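PDB 2QYH: hypothetical conserved protein from Geobacillus kaustophilus, which is of unknown function but probably acts as a magnesium-dependent phosphatase of the haloacid dehalogenase-like hydrolase family. Local coordinates for residues G36-I41 / E193-D198; E186-M191 / S216-G221; V6-D11 / R30-S35; D60-V63 / Q68-V71. All blocks are in the same frame, centred on the assembly; numbering follows the deposited sequence.

Contact 1 (G36-I41 / E193-D198)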
loop_
_atom_site.group_PDB
_atom_site.type_symbol
_atom_site.label_atom_id
_atom_site.label_comp_id
_atom_site.label_asym_id
_atom_site.label_seq_id
_atom_site.Cartn_x
_atom_site.Cartn_y
_atom_site.Cartn_z
ATOM N N GLY D 36 24.852 7.778 0.363
ATOM C CA GLY D 36 25.273 6.623 1.137
ATOM C C GLY D 36 24.689 6.593 2.534
ATOM O O GLY D 36 25.129 5.803 3.384
ATOM N N VAL D 37 23.703 7.455 2.786
ATOM C CA VAL D 37 23.053 7.498 4.093
ATOM C C VAL D 37 21.890 6.508 4.081
ATOM O O VAL D 37 21.095 6.491 3.148
ATOM C CB VAL D 37 22.527 8.926 4.420
ATOM C CG1 VAL D 37 21.797 8.935 5.762
ATOM C CG2 VAL D 37 23.678 9.898 4.466
ATOM N N TYR D 38 21.808 5.664 5.101
ATOM C CA TYR D 38 20.738 4.690 5.177
ATOM C C TYR D 38 19.417 5.349 5.554
ATOM O O TYR D 38 19.370 6.230 6.416
ATOM C CB TYR D 38 21.077 3.598 6.193
ATOM C CG TYR D 38 22.179 2.665 5.744
ATOM C CD1 TYR D 38 22.242 2.218 4.419
ATOM C CD2 TYR D 38 23.153 2.212 6.641
ATOM C CE1 TYR D 38 23.253 1.343 3.999
ATOM C CE2 TYR D 38 24.163 1.338 6.233
ATOM C CZ TYR D 38 24.206 0.908 4.908
ATOM O OH TYR D 38 25.192 0.051 4.495
ATOM N N VAL D 39 18.346 4.922 4.896
ATOM C CA VAL D 39 17.018 5.449 5.156
ATOM C C VAL D 39 16.121 4.306 5.591
ATOM O O VAL D 39 15.999 3.291 4.898
ATOM C CB VAL D 39 16.420 6.089 3.901
ATOM C CG1 VAL D 39 15.002 6.564 4.181
ATOM C CG2 VAL D 39 17.291 7.247 3.460
ATOM N N ALA D 40 15.488 4.465 6.741
ATOM C CA ALA D 40 14.619 3.415 7.241
ATOM C C ALA D 40 13.408 3.982 7.961
ATOM O O ALA D 40 13.433 5.107 8.474
ATOM C CB ALA D 40 15.401 2.496 8.180
ATOM N N ILE D 41 12.343 3.191 7.981
ATOM C CA ILE D 41 11.117 3.573 8.652
ATOM C C ILE D 41 11.083 2.867 10.005
ATOM O O ILE D 41 11.528 1.732 10.117
ATOM C CB ILE D 41 9.892 3.135 7.828
ATOM C CG1 ILE D 41 9.750 4.038 6.600
ATOM C CG2 ILE D 41 8.635 3.144 8.702
ATOM C CD1 ILE D 41 8.622 3.631 5.640
ATOM N N GLU D 193 23.219 -1.516 16.068
ATOM C CA GLU D 193 24.242 -2.332 16.697
ATOM C C GLU D 193 24.744 -3.314 15.648
ATOM O O GLU D 193 25.945 -3.450 15.439
ATOM C CB GLU D 193 23.663 -3.086 17.887
ATOM C CG GLU D 193 24.076 -2.520 19.225
ATOM C CD GLU D 193 23.361 -3.189 20.386
ATOM O OE1 GLU D 193 23.223 -4.438 20.368
ATOM O OE2 GLU D 193 22.947 -2.464 21.318
ATOM N N LYS D 194 23.810 -3.976 14.971
ATOM C CA LYS D 194 24.149 -4.948 13.940
ATOM C C LYS D 194 24.829 -4.280 12.747
ATOM O O LYS D 194 25.748 -4.845 12.157
ATOM C CB LYS D 194 22.895 -5.686 13.446
ATOM C CG LYS D 194 22.089 -6.441 14.500
ATOM C CD LYS D 194 22.878 -7.562 15.151
ATOM C CE LYS D 194 21.955 -8.565 15.847
ATOM N NZ LYS D 194 21.039 -7.939 16.842
ATOM N N LEU D 195 24.374 -3.087 12.379
ATOM C CA LEU D 195 24.965 -2.381 11.241
ATOM C C LEU D 195 26.313 -1.763 11.596
ATOM O O LEU D 195 27.094 -1.402 10.715
ATOM C CB LEU D 195 24.017 -1.289 10.728
ATOM C CG LEU D 195 22.685 -1.778 10.148
ATOM C CD1 LEU D 195 21.870 -0.600 9.641
ATOM C CD2 LEU D 195 22.952 -2.769 9.017
ATOM N N GLY D 196 26.581 -1.646 12.893
ATOM C CA GLY D 196 27.834 -1.069 13.335
ATOM C C GLY D 196 27.828 0.437 13.192
ATOM O O GLY D 196 28.847 1.038 12.844
ATOM N N ILE D 197 26.676 1.050 13.459
ATOM C CA ILE D 197 26.534 2.497 13.354
ATOM C C ILE D 197 26.521 3.173 14.719
ATOM O O ILE D 197 25.718 2.826 15.587
ATOM C CB ILE D 197 25.236 2.876 12.605
ATOM C CG1 ILE D 197 25.302 2.363 11.161
ATOM C CG2 ILE D 197 25.030 4.404 12.638
ATOM C CD1 ILE D 197 24.132 2.798 10.309
ATOM N N ASP D 198 27.414 4.145 14.898
ATOM C CA ASP D 198 27.508 4.888 16.156
ATOM C C ASP D 198 26.282 5.779 16.344
ATOM O O ASP D 198 25.792 6.402 15.391
ATOM C CB ASP D 198 28.775 5.746 16.174
ATOM C CG ASP D 198 30.042 4.914 16.262
ATOM O OD1 ASP D 198 31.139 5.483 16.081
ATOM O OD2 ASP D 198 29.943 3.694 16.517
#
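Y38 and I197 are brought together by matching first torsions. CG of Y38 (chi1 -71°) and CG1 of I197 (chi1 -64°) each stand beside their own backbone N and anti to the carbonyl carbon, and both side chains leave the main chain toward the opposing segment. The contact belongs to the Rossmann-like alpha/beta core expected of a haloacid dehalogenase-like hydrolase, joining strand 38-42 of the mixed sheet to the C-terminal end of helix 184-195. That helix closes in a Schellman motif, with G196 at a positive phi of 76° as its C-prime residue. The evidence is a bond from G196 N to E193 O of 3.2 Å, accompanied by a second from I197 N back into the last turn. The chain is redirected at G196, and L195 before the glycine and I197 after it both face the same tyrosine.

The two aliphatic groups approach differently. CD1 of I197 lies at the ring edge, near its plane, while CD1 of L195 comes in obliquely. Every cross-contact is apolar, and the total is modest, 92 Å² buried in all, a little over half of it on Y38. The backbones stay well apart, with Y38 CA and L195 CA 10.2 Å from each other, so side chains alone span the distance. Outside the pair of segments, F72 meets the Y38 ring edge-to-face, and I5 of the adjacent strand touches both Y38 and I197. One ring atom serves both partners: Y38 CD2 is 3.8 Å from I197 CD1 and 4.3 Å from L195 CD1.

Contact 2 (E186-M191 / S216-G221)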
loop_
_atom_site.group_PDB
_atom_site.type_symbol
_atom_site.label_atom_id
_atom_site.label_comp_id
_atom_site.label_asym_id
_atom_site.label_seq_id
_atom_site.Cartn_x
_atom_site.Cartn_y
_atom_site.Cartn_z
ATOM N N GLU D 186 13.987 0.454 20.735
ATOM C CA GLU D 186 14.775 -0.731 21.051
ATOM C C GLU D 186 15.160 -1.425 19.749
ATOM O O GLU D 186 16.279 -1.919 19.601
ATOM C CB GLU D 186 13.954 -1.676 21.932
ATOM C CG GLU D 186 14.710 -2.881 22.464
ATOM C CD GLU D 186 15.957 -2.507 23.251
ATOM O OE1 GLU D 186 16.009 -1.384 23.812
ATOM O OE2 GLU D 186 16.879 -3.349 23.318
ATOM N N GLY D 187 14.217 -1.459 18.811
ATOM C CA GLY D 187 14.476 -2.076 17.525
ATOM C C GLY D 187 15.544 -1.282 16.799
ATOM O O GLY D 187 16.381 -1.845 16.097
ATOM N N ILE D 188 15.501 0.038 16.970
ATOM C CA ILE D 188 16.469 0.939 16.362
ATOM C C ILE D 188 17.836 0.694 16.978
ATOM O O ILE D 188 18.863 0.845 16.313
ATOM C CB ILE D 188 16.060 2.426 16.577
ATOM C CG1 ILE D 188 14.881 2.764 15.664
ATOM C CG2 ILE D 188 17.215 3.359 16.269
ATOM C CD1 ILE D 188 14.344 4.143 15.836
ATOM N N ARG D 189 17.853 0.301 18.246
ATOM C CA ARG D 189 19.118 0.047 18.916
ATOM C C ARG D 189 19.895 -1.125 18.310
ATOM O O ARG D 189 21.108 -1.022 18.147
ATOM C CB ARG D 189 18.915 -0.185 20.410
ATOM C CG ARG D 189 20.225 -0.294 21.172
ATOM C CD ARG D 189 19.996 -0.202 22.665
ATOM N NE ARG D 189 20.236 -1.460 23.366
ATOM C CZ ARG D 189 19.657 -2.616 23.064
ATOM N NH1 ARG D 189 18.799 -2.692 22.059
ATOM N NH2 ARG D 189 19.917 -3.698 23.784
HETATM N N MSE D 190 19.233 -2.233 17.976
HETATM C CA MSE D 190 19.991 -3.337 17.378
HETATM C C MSE D 190 20.192 -3.190 15.899
HETATM O O MSE D 190 21.104 -3.783 15.334
HETATM C CB MSE D 190 19.364 -4.696 17.623
HETATM C CG MSE D 190 18.042 -4.676 18.271
HETATM SE SE MSE D 190 18.090 -6.077 19.567
HETATM C CE MSE D 190 19.975 -6.535 19.573
HETATM N N MSE D 191 19.315 -2.435 15.257
HETATM C CA MSE D 191 19.499 -2.208 13.850
HETATM C C MSE D 191 20.897 -1.582 13.764
HETATM O O MSE D 191 21.767 -2.079 13.038
HETATM C CB MSE D 191 18.461 -1.230 13.324
HETATM C CG MSE D 191 18.854 -0.604 12.005
HETATM SE SE MSE D 191 17.863 -1.264 10.504
HETATM C CE MSE D 191 18.958 -2.771 10.039
ATOM N N SER D 216 14.547 10.754 21.700
ATOM C CA SER D 216 15.517 11.033 22.748
ATOM C C SER D 216 16.666 10.036 22.713
ATOM O O SER D 216 17.767 10.330 23.175
ATOM C CB SER D 216 14.846 10.984 24.113
ATOM O OG SER D 216 14.363 9.682 24.356
ATOM N N PHE D 217 16.414 8.859 22.154
ATOM C CA PHE D 217 17.445 7.839 22.092
ATOM C C PHE D 217 18.518 8.046 21.037
ATOM O O PHE D 217 19.695 7.839 21.306
ATOM C CB PHE D 217 16.834 6.456 21.891
ATOM C CG PHE D 217 17.849 5.405 21.594
ATOM C CD1 PHE D 217 17.993 4.906 20.304
ATOM C CD2 PHE D 217 18.707 4.951 22.597
ATOM C CE1 PHE D 217 18.979 3.969 20.007
ATOM C CE2 PHE D 217 19.698 4.013 22.316
ATOM C CZ PHE D 217 19.835 3.520 21.014
ATOM N N VAL D 218 18.116 8.440 19.837
ATOM C CA VAL D 218 19.075 8.630 18.760
ATOM C C VAL D 218 19.989 9.827 18.955
ATOM O O VAL D 218 19.726 10.698 19.771
ATOM C CB VAL D 218 18.363 8.749 17.399
ATOM C CG1 VAL D 218 17.512 7.507 17.170
ATOM C CG2 VAL D 218 17.517 10.016 17.342
ATOM N N GLY D 219 21.075 9.858 18.202
ATOM C CA GLY D 219 22.005 10.959 18.319
ATOM C C GLY D 219 21.336 12.299 18.091
ATOM O O GLY D 219 21.494 13.226 18.889
ATOM N N THR D 220 20.578 12.401 17.005
ATOM C CA THR D 220 19.899 13.638 16.672
ATOM C C THR D 220 18.423 13.405 16.419
ATOM O O THR D 220 18.036 12.889 15.372
ATOM C CB THR D 220 20.528 14.270 15.436
ATOM O OG1 THR D 220 21.916 14.496 15.688
ATOM C CG2 THR D 220 19.857 15.598 15.099
ATOM N N GLY D 221 17.601 13.784 17.388
ATOM C CA GLY D 221 16.171 13.619 17.245
ATOM C C GLY D 221 15.582 14.871 16.630
ATOM O O GLY D 221 15.911 15.993 17.035
#
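F217 rests against R189 and I188, and the contact sorts into aliphatic-on-ring packing, methyl packing and a polar fringe. In the first class, the ring of F217 crosses the stem of R189 at about a right angle, with F217 CZ 3.8 Å from R189 CG and 3.9 Å from R189 CB. CG of R189 extends anti to the backbone N (chi1 -173°), which lays the stem beside the ring. I188 approaches differently: its CG2 sits at the ring edge, near the plane, 4.2 Å from F217 CE1.

The same methyl provides the second class, as I188 CG2 also lies 4.3 Å from V218 CG1, and V218 goes on to touch V202 and A204 of strand 202-206. Were F217 cut back to an alanine, the R189 stem would probably lose its apolar support and a gap open beside I188.

The polar fringe is less certain. The R189 chain bends at chi3 and carries its guanidinium away from F217 toward E186 of its own helix, but the two groups are modelled too close for their pairing to be relied on. The geometry is that of adjacent helices in one layer of an alpha/beta sandwich: helix 184-195 abuts the end of helix 212-217, which links parallel strands 202-206 and 220-223 in a beta-alpha-beta crossover of the Rossmann-like HAD core.

Contact 3 (V6-D11 / R30-S35)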
loop_
_atom_site.group_PDB
_atom_site.type_symbol
_atom_site.label_atom_id
_atom_site.label_comp_id
_atom_site.label_asym_id
_atom_site.label_seq_id
_atom_site.Cartn_x
_atom_site.Cartn_y
_atom_site.Cartn_z
ATOM N N VAL D 6 18.996 7.389 8.908
ATOM C CA VAL D 6 17.906 8.256 9.331
ATOM C C VAL D 6 16.635 7.418 9.403
ATOM O O VAL D 6 16.297 6.712 8.457
ATOM C CB VAL D 6 17.678 9.434 8.334
ATOM C CG1 VAL D 6 16.586 10.365 8.871
ATOM C CG2 VAL D 6 18.976 10.201 8.114
ATOM N N PHE D 7 15.945 7.501 10.534
ATOM C CA PHE D 7 14.702 6.774 10.755
ATOM C C PHE D 7 13.515 7.731 10.649
ATOM O O PHE D 7 13.603 8.877 11.079
ATOM C CB PHE D 7 14.729 6.125 12.136
ATOM C CG PHE D 7 15.624 4.933 12.221
ATOM C CD1 PHE D 7 15.145 3.668 11.902
ATOM C CD2 PHE D 7 16.955 5.071 12.606
ATOM C CE1 PHE D 7 15.985 2.552 11.966
ATOM C CE2 PHE D 7 17.799 3.963 12.671
ATOM C CZ PHE D 7 17.315 2.703 12.351
ATOM N N PHE D 8 12.408 7.257 10.080
ATOM C CA PHE D 8 11.215 8.081 9.904
ATOM C C PHE D 8 9.964 7.376 10.384
ATOM O O PHE D 8 9.768 6.200 10.098
ATOM C CB PHE D 8 10.995 8.402 8.426
ATOM C CG PHE D 8 12.092 9.200 7.797
ATOM C CD1 PHE D 8 12.109 10.589 7.898
ATOM C CD2 PHE D 8 13.101 8.568 7.072
ATOM C CE1 PHE D 8 13.116 11.339 7.279
ATOM C CE2 PHE D 8 14.107 9.304 6.457
ATOM C CZ PHE D 8 14.117 10.693 6.556
ATOM N N ASP D 9 9.118 8.086 11.118
ATOM C CA ASP D 9 7.855 7.513 11.543
ATOM C C ASP D 9 6.999 7.816 10.313
ATOM O O ASP D 9 7.392 8.645 9.491
ATOM C CB ASP D 9 7.317 8.233 12.778
ATOM C CG ASP D 9 5.990 7.667 13.245
ATOM O OD1 ASP D 9 5.878 6.422 13.345
ATOM O OD2 ASP D 9 5.065 8.468 13.517
ATOM N N ILE D 10 5.848 7.170 10.166
ATOM C CA ILE D 10 5.025 7.392 8.980
ATOM C C ILE D 10 4.069 8.599 9.011
ATOM O O ILE D 10 4.353 9.635 8.391
ATOM C CB ILE D 10 4.244 6.101 8.629
ATOM C CG1 ILE D 10 5.233 4.954 8.422
ATOM C CG2 ILE D 10 3.445 6.284 7.354
ATOM C CD1 ILE D 10 4.588 3.587 8.380
ATOM N N ASP D 11 2.949 8.479 9.721
ATOM C CA ASP D 11 1.975 9.569 9.781
ATOM C C ASP D 11 2.462 10.818 10.495
ATOM O O ASP D 11 2.940 10.757 11.626
ATOM C CB ASP D 11 0.683 9.110 10.445
ATOM C CG ASP D 11 -0.065 8.096 9.622
ATOM O OD1 ASP D 11 0.091 8.090 8.382
ATOM O OD2 ASP D 11 -0.829 7.315 10.224
ATOM N N ARG D 30 15.784 10.471 -1.885
ATOM C CA ARG D 30 16.648 10.210 -3.026
ATOM C C ARG D 30 18.059 10.718 -2.736
ATOM O O ARG D 30 19.027 9.979 -2.878
ATOM C CB ARG D 30 16.094 10.897 -4.275
ATOM C CG ARG D 30 17.090 11.002 -5.399
ATOM C CD ARG D 30 16.549 11.816 -6.554
ATOM N NE ARG D 30 17.606 12.125 -7.509
ATOM C CZ ARG D 30 18.433 13.159 -7.414
ATOM N NH1 ARG D 30 19.366 13.340 -8.335
ATOM N NH2 ARG D 30 18.313 14.028 -6.417
ATOM N N ARG D 31 18.159 11.978 -2.316
ATOM C CA ARG D 31 19.438 12.600 -2.000
ATOM C C ARG D 31 20.187 11.847 -0.907
ATOM O O ARG D 31 21.396 11.638 -1.021
ATOM C CB ARG D 31 19.233 14.063 -1.576
ATOM C CG ARG D 31 18.829 15.006 -2.706
ATOM C CD ARG D 31 19.940 15.110 -3.732
ATOM N NE ARG D 31 21.176 15.590 -3.120
ATOM C CZ ARG D 31 21.431 16.867 -2.844
ATOM N NH1 ARG D 31 20.537 17.807 -3.132
ATOM N NH2 ARG D 31 22.577 17.201 -2.263
ATOM N N LEU D 32 19.482 11.437 0.150
ATOM C CA LEU D 32 20.132 10.697 1.228
ATOM C C LEU D 32 20.757 9.392 0.727
ATOM O O LEU D 32 21.924 9.108 1.004
ATOM C CB LEU D 32 19.139 10.385 2.343
ATOM C CG LEU D 32 18.674 11.542 3.229
ATOM C CD1 LEU D 32 17.745 11.008 4.300
ATOM C CD2 LEU D 32 19.874 12.224 3.873
ATOM N N LYS D 33 19.977 8.597 -0.005
ATOM C CA LYS D 33 20.467 7.329 -0.544
ATOM C C LYS D 33 21.685 7.545 -1.443
ATOM O O LYS D 33 22.662 6.809 -1.380
ATOM C CB LYS D 33 19.362 6.632 -1.333
ATOM C CG LYS D 33 18.324 5.934 -0.475
ATOM C CD LYS D 33 16.998 5.825 -1.207
ATOM C CE LYS D 33 16.314 4.500 -0.933
ATOM N NZ LYS D 33 16.958 3.387 -1.703
ATOM N N GLN D 34 21.613 8.568 -2.272
ATOM C CA GLN D 34 22.695 8.900 -3.179
ATOM C C GLN D 34 24.007 9.143 -2.408
ATOM O O GLN D 34 25.092 8.768 -2.866
ATOM C CB GLN D 34 22.297 10.149 -3.956
ATOM C CG GLN D 34 23.016 10.371 -5.249
ATOM C CD GLN D 34 22.414 11.532 -6.017
ATOM O OE1 GLN D 34 22.397 12.667 -5.530
ATOM N NE2 GLN D 34 21.901 11.254 -7.216
ATOM N N SER D 35 23.890 9.768 -1.238
ATOM C CA SER D 35 25.027 10.088 -0.382
ATOM C C SER D 35 25.518 8.920 0.463
ATOM O O SER D 35 26.478 9.059 1.217
ATOM C CB SER D 35 24.669 11.243 0.555
ATOM O OG SER D 35 24.581 12.471 -0.140
#
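L32 presents a single methyl to two strand residues. Its CD1 lies 4.1 Å from V6 CG2 and 4.3 Å from F8 CZ, and it reaches the F8 ring at the edge, near the ring plane. V6 and L32 cross at about a right angle. With CG beside the backbone N (chi1 -72°) and an extended second torsion (chi2 -178°), L32 holds CD1 out from the helix toward the sheet. V6 and F8 can both meet it because they are two apart on strand 5-8 and therefore project from the same side, whereas F7 points to the other. All three touching residues are buried, and the interaction is purely apolar.

A second shell packs round all three. V39 of the next strand and L251 of helix 246-253 also touch L32, V6 packs on Y203 and F205 of strand 202-206, and F8 packs on I247 and meets the ring of F205 with planes about 30° apart. The last turn of the helix is held by backbone bonds such as Q34 N to R30 O, 3.0 Å.

Farther out, the strand runs into D9 and D11, which fit the DxDx(T/V) pattern of HAD enzymes and probably mark the active site; D9 forms a salt bridge with K184 and D11 with R45. At the helix surface, R30 pairs with D115 of the second subunit. Strand 5-8, helix 23-34 and strand 38-42 form a beta-alpha-beta unit, in which the helix lies over the sheet next to helix 246-253, and strand 5-8 runs between strands 38-42 and 202-206, parallel to both.

Contact 4 (D60-V63 / Q68-V71)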
loop_
_atom_site.group_PDB
_atom_site.type_symbol
_atom_site.label_atom_id
_atom_site.label_comp_id
_atom_site.label_asym_id
_atom_site.label_seq_id
_atom_site.Cartn_x
_atom_site.Cartn_y
_atom_site.Cartn_z
ATOM N N ASP D 60 13.582 -0.126 1.790
ATOM C CA ASP D 60 13.479 -1.548 2.083
ATOM C C ASP D 60 14.171 -1.934 3.396
ATOM O O ASP D 60 14.556 -3.084 3.598
ATOM C CB ASP D 60 14.032 -2.365 0.913
ATOM C CG ASP D 60 15.517 -2.154 0.704
ATOM O OD1 ASP D 60 16.086 -1.222 1.326
ATOM O OD2 ASP D 60 16.115 -2.919 -0.088
ATOM N N SER D 61 14.333 -0.955 4.282
ATOM C CA SER D 61 14.926 -1.181 5.597
ATOM C C SER D 61 13.945 -0.585 6.584
ATOM O O SER D 61 13.402 0.488 6.339
ATOM C CB SER D 61 16.265 -0.474 5.727
ATOM O OG SER D 61 17.192 -1.015 4.819
ATOM N N PHE D 62 13.711 -1.268 7.697
ATOM C CA PHE D 62 12.769 -0.750 8.670
ATOM C C PHE D 62 12.704 -1.517 9.977
ATOM O O PHE D 62 13.188 -2.641 10.094
ATOM C CB PHE D 62 11.365 -0.715 8.059
ATOM C CG PHE D 62 10.900 -2.049 7.499
ATOM C CD1 PHE D 62 11.055 -2.347 6.144
ATOM C CD2 PHE D 62 10.309 -3.003 8.328
ATOM C CE1 PHE D 62 10.625 -3.575 5.621
ATOM C CE2 PHE D 62 9.876 -4.239 7.812
ATOM C CZ PHE D 62 10.035 -4.522 6.454
ATOM N N VAL D 63 12.102 -0.863 10.961
ATOM C CA VAL D 63 11.868 -1.421 12.276
ATOM C C VAL D 63 10.347 -1.421 12.345
ATOM O O VAL D 63 9.727 -0.356 12.411
ATOM C CB VAL D 63 12.392 -0.508 13.406
ATOM C CG1 VAL D 63 11.906 -1.033 14.762
ATOM C CG2 VAL D 63 13.906 -0.451 13.388
ATOM N N GLN D 68 9.860 -5.677 17.083
ATOM C CA GLN D 68 9.912 -7.135 17.003
ATOM C C GLN D 68 10.249 -7.760 15.655
ATOM O O GLN D 68 10.438 -8.971 15.574
ATOM C CB GLN D 68 8.608 -7.725 17.537
ATOM C CG GLN D 68 8.613 -7.853 19.050
ATOM C CD GLN D 68 9.024 -6.567 19.732
ATOM O OE1 GLN D 68 8.242 -5.625 19.822
ATOM N NE2 GLN D 68 10.260 -6.515 20.198
ATOM N N TYR D 69 10.330 -6.942 14.610
ATOM C CA TYR D 69 10.658 -7.417 13.268
ATOM C C TYR D 69 11.422 -6.299 12.556
ATOM O O TYR D 69 10.840 -5.286 12.175
ATOM C CB TYR D 69 9.383 -7.751 12.497
ATOM C CG TYR D 69 9.620 -8.492 11.205
ATOM C CD1 TYR D 69 10.043 -9.824 11.206
ATOM C CD2 TYR D 69 9.421 -7.868 9.983
ATOM C CE1 TYR D 69 10.261 -10.514 10.008
ATOM C CE2 TYR D 69 9.636 -8.540 8.784
ATOM C CZ TYR D 69 10.055 -9.860 8.800
ATOM O OH TYR D 69 10.266 -10.509 7.601
ATOM N N VAL D 70 12.728 -6.495 12.392
ATOM C CA VAL D 70 13.589 -5.495 11.780
ATOM C C VAL D 70 14.239 -5.991 10.499
ATOM O O VAL D 70 14.904 -7.024 10.491
ATOM C CB VAL D 70 14.689 -5.085 12.769
ATOM C CG1 VAL D 70 15.515 -3.930 12.201
ATOM C CG2 VAL D 70 14.058 -4.719 14.108
ATOM N N VAL D 71 14.067 -5.236 9.420
ATOM C CA VAL D 71 14.618 -5.616 8.126
ATOM C C VAL D 71 15.644 -4.610 7.603
ATOM O O VAL D 71 15.453 -3.402 7.721
ATOM C CB VAL D 71 13.484 -5.741 7.068
ATOM C CG1 VAL D 71 14.069 -6.136 5.721
ATOM C CG2 VAL D 71 12.442 -6.743 7.528
#
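F62 and V71 form an antiparallel hydrogen-bonded pair, with F62 N to V71 O and V71 N to F62 O both 2.8 Å long and nearly equally straight (158° at the hydrogen for the first). The next pair, V63 with V70, is non-hydrogen-bonded, its CA atoms 4.5 Å apart.

On the F62 side of the sheet, CG of F62 sits between its backbone N and carbonyl carbon (chi1 55°), and the ring is laid alongside V71. V71 CB stands over one ring face in a CH-pi contact, 3.9 Å from the F62 ring centroid and 18° off the normal. A methyl of V71, CG2, joins it toward the CZ end of the ring. V71 is likely to lose its aromatic face, and F50 the ring it meets edge-to-face, if a leucine replaced F62.

The element is a beta hairpin of strands 62-64 and 69-72 in the mixed sheet of the HAD-type core; strand 62-64 also runs parallel to strand 38-42, with V63 bonded to I41 through the backbone. On the other side of the hairpin, V63 CG2 lies 4.0 Å from V70 CG1. These valines point the same way, toward helix 184-195, where V63 touches I188 and V70 touches M191. S61 turns its hydroxyl outside the pair, to E73 N. Y69 approaches the F62 ring obliquely, its CD2 4.3 Å from F62 CE2.

All four contacts serve one mixed sheet. Contacts 3 and 4 are buried, contacts 1 and 2 only partly so. Contact 4 alone is strand against strand and alone is carried by hydrogen bonds as well as side chains; the others join a helix to a strand or to another helix through apolar groups. Contacts 1 and 2 share helix 184-195, at its end and its middle. F7, on the side of strand 5-8 that L32 does not reach, packs on contacts 2 and 4: F7 CE2 lies 3.7 Å from I188 CG2, and F7 CE1 is 3.9 Å from V63 CG2. Contact 3 uses the other side of that strand, so the sheet receives helices on both faces, as a three-layer sandwich requires.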